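Local structure of putative Acetyltransferase from the GNAT family (Novosphingobium aromaticivorans DSM 12444, 3EC4) at residues A[8-13]-A[64-69]; A[28-33]-A[41-46]; A[79-84]-A[220-225]; A[83-88]-A[213-218]. The protein probably transfers an acyl group, most likely acetyl from acetyl-CoA, to a substrate not yet identified, as a putative member of the GNAT acetyltransferase family. All blocks are in the same frame, centred on the assembly; numbering follows the deposited sequence.

Overall arrangement
From the N terminus, contact 1 opens first and closes a loop that contains contact 2, setting the start of helix 11-17 against the end of strand 61-66. Contact 2, the hairpin of strands 30-32 and 41-43, is nested inside that loop and touches contact 1 through R10 and W13; the two centres lie about 11 Å apart. Contacts 3 and 4 open only after contact 1 has closed. Both share P83 and L84 and pair the C-terminal strand 214-226 with strand 76-88 from earlier in the chain. Since strand 214-226 also neighbours strand 61-66, contacts 1, 3 and 4 meet on one mixed sheet, whereas contact 2 stays about 7 Å from contact 3 at the nearest atoms.

Contact 1 of 4, residues A[8-13]-A[64-69]; sequences LDRPVW and LVEPEP
With CG beside its backbone N (chi1 -60°) and a bend at chi3, R10 lays its guanidinium edge against E66, whose own chain folds at chi2 (-74°) to bring the carboxylate back to meet it. The salt bridge is side-on and two-pronged. NE of R10 gives a nearly straight bond of 2.8 Å to OE1 of E66, on the syn lone pair, and NH2 of R10 reaches OE2 of E66 at 2.9 Å from above the carboxylate plane. That difference follows from the 42° between the two flat groups: both oxygens stay close to the guanidinium plane, but the carboxylate is turned out of it. CB of W13 covers one guanidinium face, and NH2 has a second acceptor in A43 O, which restrains how the guanidinium can turn. Beside the salt bridge V65 makes the apolar contacts: its CG1 lies 3.9 Å from CG of P11, while its CB meets CG2 of V12 at the same separation, each pair crossing at about a right angle. A water that accepts from W13 N lies 2.8 Å from V65 O and probably donates to it, linking the first turn of the helix to the strand. P67 sets its ring CD 3.2 Å from the carbonyl O of D9, a buried oxygen without a polar partner in the model. R10 is the N-cap residue of helix 11-17, which thus starts over the end of strand 61-66; A42 of the 41-43 hairpin strand packs against R10, V12 and E66, and Y194 and H196 of strand 192-198 touch P11.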
loop_
_atom_site.group_PDB
_atom_site.type_symbol
_atom_site.label_atom_id
_atom_site.label_comp_id
_atom_site.label_asym_id
_atom_site.label_seq_id
_atom_site.Cartn_x
_atom_site.Cartn_y
_atom_site.Cartn_z
ATOM N N LEU A 8 12.002 -0.884 -6.448
ATOM C CA LEU A 8 11.349 -0.256 -5.293
ATOM C C LEU A 8 11.637 1.250 -5.167
ATOM O O LEU A 8 11.050 1.925 -4.323
ATOM C CB LEU A 8 11.736 -0.974 -4.020
ATOM C CG LEU A 8 11.344 -2.434 -3.818
ATOM C CD1 LEU A 8 11.782 -2.774 -2.389
ATOM C CD2 LEU A 8 9.819 -2.569 -3.987
ATOM N N ASP A 9 12.535 1.786 -5.972
ATOM C CA ASP A 9 12.757 3.246 -5.955
ATOM C C ASP A 9 11.573 4.024 -6.513
ATOM O O ASP A 9 11.410 5.209 -6.248
ATOM C CB ASP A 9 14.010 3.615 -6.724
ATOM C CG ASP A 9 15.264 3.142 -6.059
ATOM O OD1 ASP A 9 15.270 2.793 -4.861
ATOM O OD2 ASP A 9 16.259 3.056 -6.784
ATOM N N ARG A 10 10.800 3.400 -7.379
ATOM C CA ARG A 10 9.622 4.037 -7.929
ATOM C C ARG A 10 8.491 3.035 -7.977
ATOM O O ARG A 10 8.204 2.467 -9.038
ATOM C CB ARG A 10 9.916 4.598 -9.318
ATOM C CG ARG A 10 11.038 5.647 -9.397
ATOM C CD ARG A 10 10.932 6.445 -10.712
ATOM N NE ARG A 10 9.731 7.247 -10.648
ATOM C CZ ARG A 10 9.037 7.717 -11.682
ATOM N NH1 ARG A 10 9.415 7.515 -12.938
ATOM N NH2 ARG A 10 7.939 8.412 -11.425
ATOM N N PRO A 11 7.914 2.707 -6.805
ATOM C CA PRO A 11 7.019 1.533 -6.732
ATOM C C PRO A 11 5.705 1.727 -7.482
ATOM O O PRO A 11 5.197 0.786 -8.073
ATOM C CB PRO A 11 6.841 1.292 -5.216
ATOM C CG PRO A 11 7.311 2.524 -4.554
ATOM C CD PRO A 11 8.135 3.334 -5.502
ATOM N N VAL A 12 5.210 2.952 -7.549
ATOM C CA VAL A 12 3.986 3.226 -8.331
ATOM C C VAL A 12 4.265 3.120 -9.826
ATOM O O VAL A 12 3.534 2.450 -10.570
ATOM C CB VAL A 12 3.402 4.647 -7.994
ATOM C CG1 VAL A 12 2.170 4.924 -8.859
ATOM C CG2 VAL A 12 3.093 4.749 -6.518
ATOM N N TRP A 13 5.289 3.850 -10.271
ATOM C CA TRP A 13 5.684 3.850 -11.653
ATOM C C TRP A 13 5.936 2.429 -12.123
ATOM O O TRP A 13 5.366 1.973 -13.125
ATOM C CB TRP A 13 6.898 4.744 -11.853
ATOM C CG TRP A 13 7.395 4.835 -13.287
ATOM C CD1 TRP A 13 8.487 4.214 -13.794
ATOM C CD2 TRP A 13 6.852 5.629 -14.360
ATOM N NE1 TRP A 13 8.671 4.556 -15.101
ATOM C CE2 TRP A 13 7.674 5.411 -15.489
ATOM C CE3 TRP A 13 5.742 6.471 -14.486
ATOM C CZ2 TRP A 13 7.427 6.007 -16.732
ATOM C CZ3 TRP A 13 5.502 7.071 -15.706
ATOM C CH2 TRP A 13 6.337 6.816 -16.829
ATOM N N LEU A 64 1.550 10.209 -4.815
ATOM C CA LEU A 64 2.807 9.789 -5.421
ATOM C C LEU A 64 3.765 9.239 -4.351
ATOM O O LEU A 64 3.814 9.746 -3.236
ATOM C CB LEU A 64 3.449 10.949 -6.170
ATOM C CG LEU A 64 2.549 11.660 -7.179
ATOM C CD1 LEU A 64 2.176 13.011 -6.635
ATOM C CD2 LEU A 64 3.238 11.769 -8.557
ATOM N N VAL A 65 4.489 8.204 -4.717
ATOM C CA VAL A 65 5.456 7.516 -3.819
ATOM C C VAL A 65 6.768 7.493 -4.594
ATOM O O VAL A 65 6.888 6.778 -5.600
ATOM C CB VAL A 65 4.994 6.104 -3.386
ATOM C CG1 VAL A 65 6.020 5.509 -2.423
ATOM C CG2 VAL A 65 3.605 6.194 -2.713
ATOM N N GLU A 66 7.691 8.357 -4.169
ATOM C CA GLU A 66 8.950 8.593 -4.861
ATOM C C GLU A 66 10.065 8.751 -3.862
ATOM O O GLU A 66 9.795 8.888 -2.682
ATOM C CB GLU A 66 8.848 9.818 -5.753
ATOM C CG GLU A 66 7.689 9.751 -6.755
ATOM C CD GLU A 66 7.915 8.796 -7.933
ATOM O OE1 GLU A 66 9.064 8.373 -8.152
ATOM O OE2 GLU A 66 6.937 8.472 -8.672
ATOM N N PRO A 67 11.326 8.745 -4.318
ATOM C CA PRO A 67 12.374 8.979 -3.305
ATOM C C PRO A 67 12.278 10.376 -2.613
ATOM O O PRO A 67 12.395 10.447 -1.399
ATOM C CB PRO A 67 13.677 8.786 -4.105
ATOM C CG PRO A 67 13.315 7.843 -5.214
ATOM C CD PRO A 67 11.898 8.350 -5.622
ATOM N N GLU A 68 11.951 11.427 -3.366
ATOM C CA GLU A 68 11.884 12.782 -2.835
ATOM C C GLU A 68 10.457 13.369 -2.958
ATOM O O GLU A 68 9.656 12.867 -3.741
ATOM C CB GLU A 68 12.873 13.639 -3.609
ATOM C CG GLU A 68 14.291 13.106 -3.512
ATOM C CD GLU A 68 14.814 13.066 -2.069
ATOM O OE1 GLU A 68 14.316 13.859 -1.235
ATOM O OE2 GLU A 68 15.716 12.232 -1.767
ATOM N N PRO A 69 10.163 14.471 -2.217
ATOM C CA PRO A 69 8.921 15.164 -2.465
ATOM C C PRO A 69 8.784 15.472 -3.961
ATOM O O PRO A 69 9.772 15.818 -4.623
ATOM C CB PRO A 69 9.108 16.480 -1.702
ATOM C CG PRO A 69 10.038 16.100 -0.585
ATOM C CD PRO A 69 10.972 15.156 -1.191
HETATM O O HOH W 1 6.701 5.644 -8.124
#

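Contact 2 of 4, residues A[28-33]-A[41-46]; sequences GNLRRL and AAAAPG
N29 turns the flat end of its side chain against the methyl of A44, with CG of N29 3.4 Å from CB of A44, at the outer end of the pairing. Next along, L30 and A43 face the same side of the sheet. L30 holds CG beside its backbone N (chi1 -66°), and CD2 then comes over the A43 CB at 3.8 Å. R32 and A41 share that face, the arginine touching the A41 methyl by its CD (3.9 Å) before NH1 goes on to G38 O. The other face carries R31 and A42; here R31 runs out extended from CG to NE, away from the alanine, to W13, whose carbonyl O accepts from NH1 and whose ring it meets in a cation-pi contact. These alternating faces belong to an antiparallel beta hairpin, its strands 173° apart in direction and 4.8 Å between axes. R31 and A42 form the hydrogen-bonded pair: R31 N to A42 O and A42 N to R31 O are both 2.9 Å, and the first is nearly straight at 171°. A44 N reaches N29 O at 2.9 Å beyond the non-hydrogen-bonded pair L30-A43. W13 of helix 11-17 also packs on the methyls of A42 and A44.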
loop_
_atom_site.group_PDB
_atom_site.type_symbol
_atom_site.label_atom_id
_atom_site.label_comp_id
_atom_site.label_asym_id
_atom_site.label_seq_id
_atom_site.Cartn_x
_atom_site.Cartn_y
_atom_site.Cartn_z
ATOM N N GLY A 28 1.007 6.949 -22.099
ATOM C CA GLY A 28 2.174 7.730 -22.448
ATOM C C GLY A 28 3.112 7.862 -21.281
ATOM O O GLY A 28 3.510 6.863 -20.669
ATOM N N ASN A 29 3.449 9.102 -20.937
ATOM C CA ASN A 29 4.378 9.335 -19.850
ATOM C C ASN A 29 3.713 9.549 -18.500
ATOM O O ASN A 29 4.365 9.993 -17.546
ATOM C CB ASN A 29 5.277 10.558 -20.152
ATOM C CG ASN A 29 6.499 10.182 -20.964
ATOM O OD1 ASN A 29 6.861 8.991 -21.053
ATOM N ND2 ASN A 29 7.150 11.187 -21.535
ATOM N N LEU A 30 2.433 9.205 -18.415
ATOM C CA LEU A 30 1.732 9.220 -17.136
ATOM C C LEU A 30 1.208 7.843 -16.856
ATOM O O LEU A 30 0.773 7.135 -17.767
ATOM C CB LEU A 30 0.564 10.241 -17.157
ATOM C CG LEU A 30 1.004 11.714 -17.288
ATOM C CD1 LEU A 30 -0.207 12.649 -17.446
ATOM C CD2 LEU A 30 1.905 12.201 -16.155
ATOM N N ARG A 31 1.285 7.462 -15.598
ATOM C CA ARG A 31 0.662 6.230 -15.123
ATOM C C ARG A 31 -0.236 6.550 -13.955
ATOM O O ARG A 31 0.163 7.254 -13.016
ATOM C CB ARG A 31 1.704 5.164 -14.738
ATOM C CG ARG A 31 2.525 4.744 -15.951
ATOM C CD ARG A 31 3.646 3.780 -15.653
ATOM N NE ARG A 31 4.473 3.638 -16.869
ATOM C CZ ARG A 31 5.658 3.042 -16.913
ATOM N NH1 ARG A 31 6.188 2.490 -15.817
ATOM N NH2 ARG A 31 6.314 2.979 -18.072
ATOM N N ARG A 32 -1.460 6.029 -14.021
ATOM C CA ARG A 32 -2.482 6.293 -12.997
ATOM C C ARG A 32 -3.182 5.016 -12.628
ATOM O O ARG A 32 -3.657 4.299 -13.491
ATOM C CB ARG A 32 -3.477 7.316 -13.551
ATOM C CG ARG A 32 -4.764 7.545 -12.738
ATOM C CD ARG A 32 -4.432 8.258 -11.463
ATOM N NE ARG A 32 -5.558 8.834 -10.678
ATOM C CZ ARG A 32 -6.155 8.224 -9.638
ATOM N NH1 ARG A 32 -5.849 6.964 -9.275
ATOM N NH2 ARG A 32 -7.092 8.875 -8.956
ATOM N N LEU A 33 -3.157 4.670 -11.348
ATOM C CA LEU A 33 -3.842 3.485 -10.891
ATOM C C LEU A 33 -5.344 3.694 -11.125
ATOM O O LEU A 33 -5.902 4.781 -10.893
ATOM C CB LEU A 33 -3.520 3.220 -9.405
ATOM C CG LEU A 33 -4.212 2.083 -8.651
ATOM C CD1 LEU A 33 -3.847 0.739 -9.217
ATOM C CD2 LEU A 33 -3.917 2.222 -7.141
ATOM N N ALA A 41 -0.416 7.666 -8.534
ATOM C CA ALA A 41 0.001 8.054 -9.910
ATOM C C ALA A 41 1.489 8.333 -9.936
ATOM O O ALA A 41 2.120 8.492 -8.895
ATOM C CB ALA A 41 -0.803 9.291 -10.438
ATOM N N ALA A 42 2.051 8.372 -11.143
ATOM C CA ALA A 42 3.468 8.629 -11.331
ATOM C C ALA A 42 3.677 9.187 -12.736
ATOM O O ALA A 42 2.901 8.891 -13.675
ATOM C CB ALA A 42 4.295 7.342 -11.118
ATOM N N ALA A 43 4.729 9.970 -12.878
ATOM C CA ALA A 43 5.112 10.577 -14.179
ATOM C C ALA A 43 6.522 10.145 -14.607
ATOM O O ALA A 43 7.398 9.888 -13.775
ATOM C CB ALA A 43 5.040 12.120 -14.085
ATOM N N ALA A 44 6.757 10.111 -15.913
ATOM C CA ALA A 44 8.091 9.859 -16.413
ATOM C C ALA A 44 8.972 10.988 -15.918
ATOM O O ALA A 44 8.500 12.096 -15.751
ATOM C CB ALA A 44 8.116 9.812 -17.965
ATOM N N PRO A 45 10.269 10.718 -15.692
ATOM C CA PRO A 45 11.156 11.845 -15.397
ATOM C C PRO A 45 11.039 12.917 -16.482
ATOM O O PRO A 45 11.012 12.605 -17.661
ATOM C CB PRO A 45 12.547 11.213 -15.416
ATOM C CG PRO A 45 12.343 9.774 -15.202
ATOM C CD PRO A 45 11.004 9.454 -15.830
ATOM N N GLY A 46 10.915 14.174 -16.083
ATOM C CA GLY A 46 10.736 15.277 -17.019
ATOM C C GLY A 46 9.303 15.594 -17.417
ATOM O O GLY A 46 9.032 16.692 -17.898
#

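Contact 3 of 4, residues A[79-84]-A[220-225]; sequences IRVAPL and TATLLG
A221 lies in the tightly packed part of this pairing: its CB stands 4.1 Å from CB of A82 and 4.0 Å from CD1 of L84. L223 continues the same face, and I79 closes its more open end, CG2 of I79 sitting 3.7 Å from CD2 of L223 with the two side chains crossing at a slant. The leucine has CG anti to its backbone N (chi1 -177°), which carries CD2 alongside the isoleucine. I79 also extends CD1 to within 3.7 Å of the backbone N of G225. W63 of strand 61-66 touches A221 and L223, while H196 and Y198 of strand 192-198 pack on L84; A82, A221, L223 and L84 are all buried, but R80 on this face is exposed. On the other face V81 and P83 are the exposed residues, whereas T220 and T222 across from them are buried. P83 makes no side-chain contact with 220-225. CG1 of V81 lies 3.4 Å from CG2 of T220, shorter than usual for two carbons; as V81 has two conformers, that squeeze is doubtful. T220 and T222 turn their hydroxyls to P67 O and V70 N. The backbones run antiparallel, 169° apart, and L223 N reaches R80 O almost straight at 2.9 Å. At the I79 end, I79 and R80 both face L223 as a classic beta bulge: L223 O accepts from I79 N at 2.7 Å and only weakly from R80 N. Chemically, then, the pairing rests on main-chain hydrogen bonds between two neighbouring strands of the mixed sheet, with aliphatic side chains packing on one face and threonine hydroxyls engaging the loop after strand 61-66 on the other.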
loop_
_atom_site.group_PDB
_atom_site.type_symbol
_atom_site.label_atom_id
_atom_site.label_comp_id
_atom_site.label_asym_id
_atom_site.label_seq_id
_atom_site.Cartn_x
_atom_site.Cartn_y
_atom_site.Cartn_z
ATOM N N ILE A 79 -0.945 18.966 -0.876
ATOM C CA ILE A 79 -1.892 18.861 0.268
ATOM C C ILE A 79 -1.170 18.248 1.486
ATOM O O ILE A 79 -1.286 18.747 2.609
ATOM C CB ILE A 79 -3.108 17.975 -0.107
ATOM C CG1 ILE A 79 -3.923 18.596 -1.270
ATOM C CG2 ILE A 79 -4.021 17.715 1.115
ATOM C CD1 ILE A 79 -5.117 17.748 -1.712
ATOM N N ARG A 80 -0.439 17.173 1.242
ATOM C CA ARG A 80 0.374 16.496 2.258
ATOM C C ARG A 80 1.732 16.028 1.717
ATOM O O ARG A 80 1.871 15.721 0.523
ATOM C CB ARG A 80 -0.357 15.272 2.811
ATOM C CG ARG A 80 -1.459 15.533 3.804
ATOM C CD ARG A 80 -2.212 14.274 4.139
ATOM N NE ARG A 80 -1.393 13.335 4.904
ATOM C CZ ARG A 80 -1.680 12.061 5.126
ATOM N NH1 ARG A 80 -2.779 11.500 4.636
ATOM N NH2 ARG A 80 -0.858 11.346 5.857
ATOM N N VAL A 81 2.722 15.966 2.615
ATOM C CA VAL A 81 4.014 15.351 2.339
ATOM C C VAL A 81 4.441 14.507 3.531
ATOM O O VAL A 81 4.674 15.027 4.611
ATOM C CB VAL A 81 5.143 16.370 2.010
ATOM C CG1 VAL A 81 6.342 15.622 1.356
ATOM C CG2 VAL A 81 4.622 17.432 1.091
ATOM N N ALA A 82 4.551 13.207 3.314
ATOM C CA ALA A 82 4.759 12.232 4.352
ATOM C C ALA A 82 6.093 11.474 4.168
ATOM O O ALA A 82 6.224 10.686 3.256
ATOM C CB ALA A 82 3.580 11.251 4.322
ATOM N N PRO A 83 7.078 11.734 5.024
ATOM C CA PRO A 83 8.277 10.932 5.019
ATOM C C PRO A 83 7.948 9.476 5.361
ATOM O O PRO A 83 7.262 9.180 6.360
ATOM C CB PRO A 83 9.138 11.574 6.106
ATOM C CG PRO A 83 8.597 13.014 6.177
ATOM C CD PRO A 83 7.141 12.804 6.028
ATOM N N LEU A 84 8.473 8.588 4.540
ATOM C CA LEU A 84 8.317 7.133 4.740
ATOM C C LEU A 84 9.642 6.431 4.967
ATOM O O LEU A 84 10.697 6.882 4.504
ATOM C CB LEU A 84 7.661 6.481 3.516
ATOM C CG LEU A 84 6.382 7.110 3.021
ATOM C CD1 LEU A 84 5.905 6.393 1.726
ATOM C CD2 LEU A 84 5.282 7.128 4.123
ATOM N N THR A 220 9.289 9.249 0.067
ATOM C CA THR A 220 8.320 10.309 0.334
ATOM C C THR A 220 7.014 10.087 -0.422
ATOM O O THR A 220 7.020 9.897 -1.652
ATOM C CB THR A 220 8.871 11.672 -0.082
ATOM O OG1 THR A 220 10.173 11.842 0.502
ATOM C CG2 THR A 220 7.954 12.811 0.346
ATOM N N ALA A 221 5.916 10.139 0.335
ATOM C CA ALA A 221 4.563 10.158 -0.232
ATOM C C ALA A 221 4.137 11.609 -0.366
ATOM O O ALA A 221 4.158 12.351 0.631
ATOM C CB ALA A 221 3.590 9.420 0.686
ATOM N N THR A 222 3.782 12.011 -1.583
ATOM C CA THR A 222 3.234 13.362 -1.851
ATOM C C THR A 222 1.762 13.273 -2.297
ATOM O O THR A 222 1.435 12.481 -3.177
ATOM C CB THR A 222 4.035 14.098 -2.947
ATOM O OG1 THR A 222 5.397 14.354 -2.526
ATOM C CG2 THR A 222 3.343 15.383 -3.350
ATOM N N LEU A 223 0.903 14.079 -1.675
ATOM C CA LEU A 223 -0.501 14.219 -2.041
ATOM C C LEU A 223 -0.699 15.562 -2.744
ATOM O O LEU A 223 -0.511 16.650 -2.145
ATOM C CB LEU A 223 -1.394 14.102 -0.795
ATOM C CG LEU A 223 -2.891 14.165 -1.101
ATOM C CD1 LEU A 223 -3.303 12.969 -2.016
ATOM C CD2 LEU A 223 -3.631 14.162 0.252
ATOM N N LEU A 224 -1.039 15.479 -4.030
ATOM C CA LEU A 224 -1.346 16.639 -4.844
ATOM C C LEU A 224 -2.842 16.746 -5.100
ATOM O O LEU A 224 -3.509 15.740 -5.462
ATOM C CB LEU A 224 -0.606 16.610 -6.208
ATOM C CG LEU A 224 0.933 16.606 -6.181
ATOM C CD1 LEU A 224 1.449 16.507 -7.651
ATOM C CD2 LEU A 224 1.522 17.817 -5.433
ATOM N N GLY A 225 -3.327 17.984 -4.949
ATOM C CA GLY A 225 -4.666 18.421 -5.398
ATOM C C GLY A 225 -4.601 19.501 -6.471
ATOM O O GLY A 225 -3.528 19.891 -6.914
#

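Contact 4 of 4, residues A[83-88]-A[213-218]; sequences PLLQMI and FRARRA
Q86 stretches out beside R216, the two side chains pointing the same way. From its backbone the glutamine starts with CB 3.3 Å from R217 O. Its CG is set anti to the backbone N (chi1 -174°), and the chain stays extended beyond it, which brings CD to 3.9 Å from NH1 of R216. At the tip, OE1 of Q86 accepts from NH1 of R216 at 2.8 Å, in the carbonyl plane and close to the guanidinium plane, although the two groups are turned 31° apart; CD of R216 also lies against this oxygen. The other tip atom, NE2, is hydrogen-bonded to L8 O and to H196 NE2, which fixes the flip of the amide. D9 takes both R216 NH2 and R217 NH1 in salt bridges, so the neighbouring arginines converge on one carboxylate. Further along, I88 lays CG2 over the centre of one face of the R214 guanidinium, 3.7 Å above its plane, while D90 binds R214 NH2. Across the sheet, selenomethionine M87 packs CB against CB of F213 at 3.9 Å and also touches I205, Y208 and E209 of helix 202-210, and L85 rests CD1 on the A215 methyl. The backbone is bonded on both sides of a break in register: I88 and R214 exchange bonds, whereas Q86 O takes R216 N at 2.8 Å and R217 N weakly at 3.3 Å. With R216 and R217 both facing Q86, this is a classic beta bulge, set in the antiparallel pairing of the C-terminal strand within a mixed sheet consistent with the GNAT acetyltransferase fold.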
loop_
_atom_site.group_PDB
_atom_site.type_symbol
_atom_site.label_atom_id
_atom_site.label_comp_id
_atom_site.label_asym_id
_atom_site.label_seq_id
_atom_site.Cartn_x
_atom_site.Cartn_y
_atom_site.Cartn_z
ATOM N N PRO A 83 7.078 11.734 5.024
ATOM C CA PRO A 83 8.277 10.932 5.019
ATOM C C PRO A 83 7.948 9.476 5.361
ATOM O O PRO A 83 7.262 9.180 6.360
ATOM C CB PRO A 83 9.138 11.574 6.106
ATOM C CG PRO A 83 8.597 13.014 6.177
ATOM C CD PRO A 83 7.141 12.804 6.028
ATOM N N LEU A 84 8.473 8.588 4.540
ATOM C CA LEU A 84 8.317 7.133 4.740
ATOM C C LEU A 84 9.642 6.431 4.967
ATOM O O LEU A 84 10.697 6.882 4.504
ATOM C CB LEU A 84 7.661 6.481 3.516
ATOM C CG LEU A 84 6.382 7.110 3.021
ATOM C CD1 LEU A 84 5.905 6.393 1.726
ATOM C CD2 LEU A 84 5.282 7.128 4.123
ATOM N N LEU A 85 9.566 5.253 5.601
ATOM C CA LEU A 85 10.698 4.341 5.647
ATOM C C LEU A 85 10.232 3.141 4.857
ATOM O O LEU A 85 9.220 2.520 5.219
ATOM C CB LEU A 85 11.067 3.948 7.086
ATOM C CG LEU A 85 12.229 2.930 7.193
ATOM C CD1 LEU A 85 13.564 3.472 6.631
ATOM C CD2 LEU A 85 12.405 2.394 8.601
ATOM N N GLN A 86 10.920 2.852 3.768
ATOM C CA GLN A 86 10.633 1.625 3.007
ATOM C C GLN A 86 11.437 0.454 3.541
ATOM O O GLN A 86 12.642 0.582 3.760
ATOM C CB GLN A 86 10.936 1.860 1.526
ATOM C CG GLN A 86 10.540 0.703 0.640
ATOM C CD GLN A 86 11.007 0.944 -0.793
ATOM O OE1 GLN A 86 12.142 0.647 -1.113
ATOM N NE2 GLN A 86 10.157 1.526 -1.623
HETATM N N MSE A 87 10.775 -0.693 3.745
HETATM C CA MSE A 87 11.362 -1.890 4.379
HETATM C C MSE A 87 11.167 -3.136 3.528
HETATM O O MSE A 87 10.208 -3.226 2.792
HETATM C CB MSE A 87 10.769 -2.121 5.788
HETATM C CG MSE A 87 10.827 -0.885 6.617
HETATM SE SE MSE A 87 10.248 -1.092 8.419
HETATM C CE MSE A 87 11.800 -1.988 9.163
ATOM N N ILE A 88 12.113 -4.062 3.621
ATOM C CA ILE A 88 12.128 -5.267 2.814
ATOM C C ILE A 88 12.331 -6.474 3.696
ATOM O O ILE A 88 13.117 -6.435 4.639
ATOM C CB ILE A 88 13.199 -5.141 1.670
ATOM C CG1 ILE A 88 13.043 -6.220 0.596
ATOM C CG2 ILE A 88 14.602 -5.125 2.210
ATOM C CD1 ILE A 88 13.934 -5.920 -0.673
ATOM N N PHE A 213 11.493 -7.646 8.562
ATOM C CA PHE A 213 11.720 -6.515 7.632
ATOM C C PHE A 213 12.915 -5.697 8.081
ATOM O O PHE A 213 13.129 -5.482 9.262
ATOM C CB PHE A 213 10.544 -5.586 7.522
ATOM C CG PHE A 213 9.363 -6.194 6.838
ATOM C CD1 PHE A 213 8.510 -7.039 7.519
ATOM C CD2 PHE A 213 9.123 -5.949 5.484
ATOM C CE1 PHE A 213 7.418 -7.596 6.875
ATOM C CE2 PHE A 213 8.011 -6.479 4.844
ATOM C CZ PHE A 213 7.173 -7.295 5.531
ATOM N N ARG A 214 13.699 -5.241 7.125
ATOM C CA ARG A 214 14.821 -4.362 7.426
ATOM C C ARG A 214 14.629 -3.092 6.624
ATOM O O ARG A 214 13.993 -3.128 5.555
ATOM C CB ARG A 214 16.160 -5.038 7.073
ATOM C CG ARG A 214 16.452 -5.240 5.560
ATOM C CD ARG A 214 17.690 -6.151 5.335
ATOM N NE ARG A 214 17.872 -6.458 3.910
ATOM C CZ ARG A 214 18.267 -5.574 2.999
ATOM N NH1 ARG A 214 18.588 -4.352 3.342
ATOM N NH2 ARG A 214 18.353 -5.920 1.726
ATOM N N ALA A 215 15.179 -1.985 7.143
ATOM C CA ALA A 215 15.152 -0.707 6.478
ATOM C C ALA A 215 15.879 -0.804 5.170
ATOM O O ALA A 215 17.017 -1.276 5.110
ATOM C CB ALA A 215 15.799 0.377 7.363
ATOM N N ARG A 216 15.226 -0.379 4.108
ATOM C CA ARG A 216 15.857 -0.330 2.816
ATOM C C ARG A 216 16.277 1.112 2.490
ATOM O O ARG A 216 17.452 1.370 2.257
ATOM C CB ARG A 216 14.947 -0.869 1.729
ATOM C CG ARG A 216 15.731 -1.127 0.468
ATOM C CD ARG A 216 14.904 -1.282 -0.742
ATOM N NE ARG A 216 15.710 -0.893 -1.885
ATOM C CZ ARG A 216 15.517 0.170 -2.670
ATOM N NH1 ARG A 216 14.486 1.013 -2.537
ATOM N NH2 ARG A 216 16.382 0.356 -3.651
ATOM N N ARG A 217 15.316 2.035 2.467
ATOM C CA ARG A 217 15.621 3.423 2.237
ATOM C C ARG A 217 14.454 4.304 2.627
ATOM O O ARG A 217 13.303 3.853 2.755
ATOM C CB ARG A 217 15.994 3.686 0.778
ATOM C CG ARG A 217 14.882 3.464 -0.207
ATOM C CD ARG A 217 15.185 4.015 -1.623
ATOM N NE ARG A 217 15.581 5.411 -1.645
ATOM C CZ ARG A 217 16.131 6.033 -2.674
ATOM N NH1 ARG A 217 16.350 5.413 -3.841
ATOM N NH2 ARG A 217 16.453 7.287 -2.541
ATOM N N ALA A 218 14.759 5.588 2.758
ATOM C CA ALA A 218 13.737 6.603 2.924
ATOM C C ALA A 218 13.041 6.857 1.602
ATOM O O ALA A 218 13.654 6.788 0.505
ATOM C CB ALA A 218 14.345 7.910 3.471
#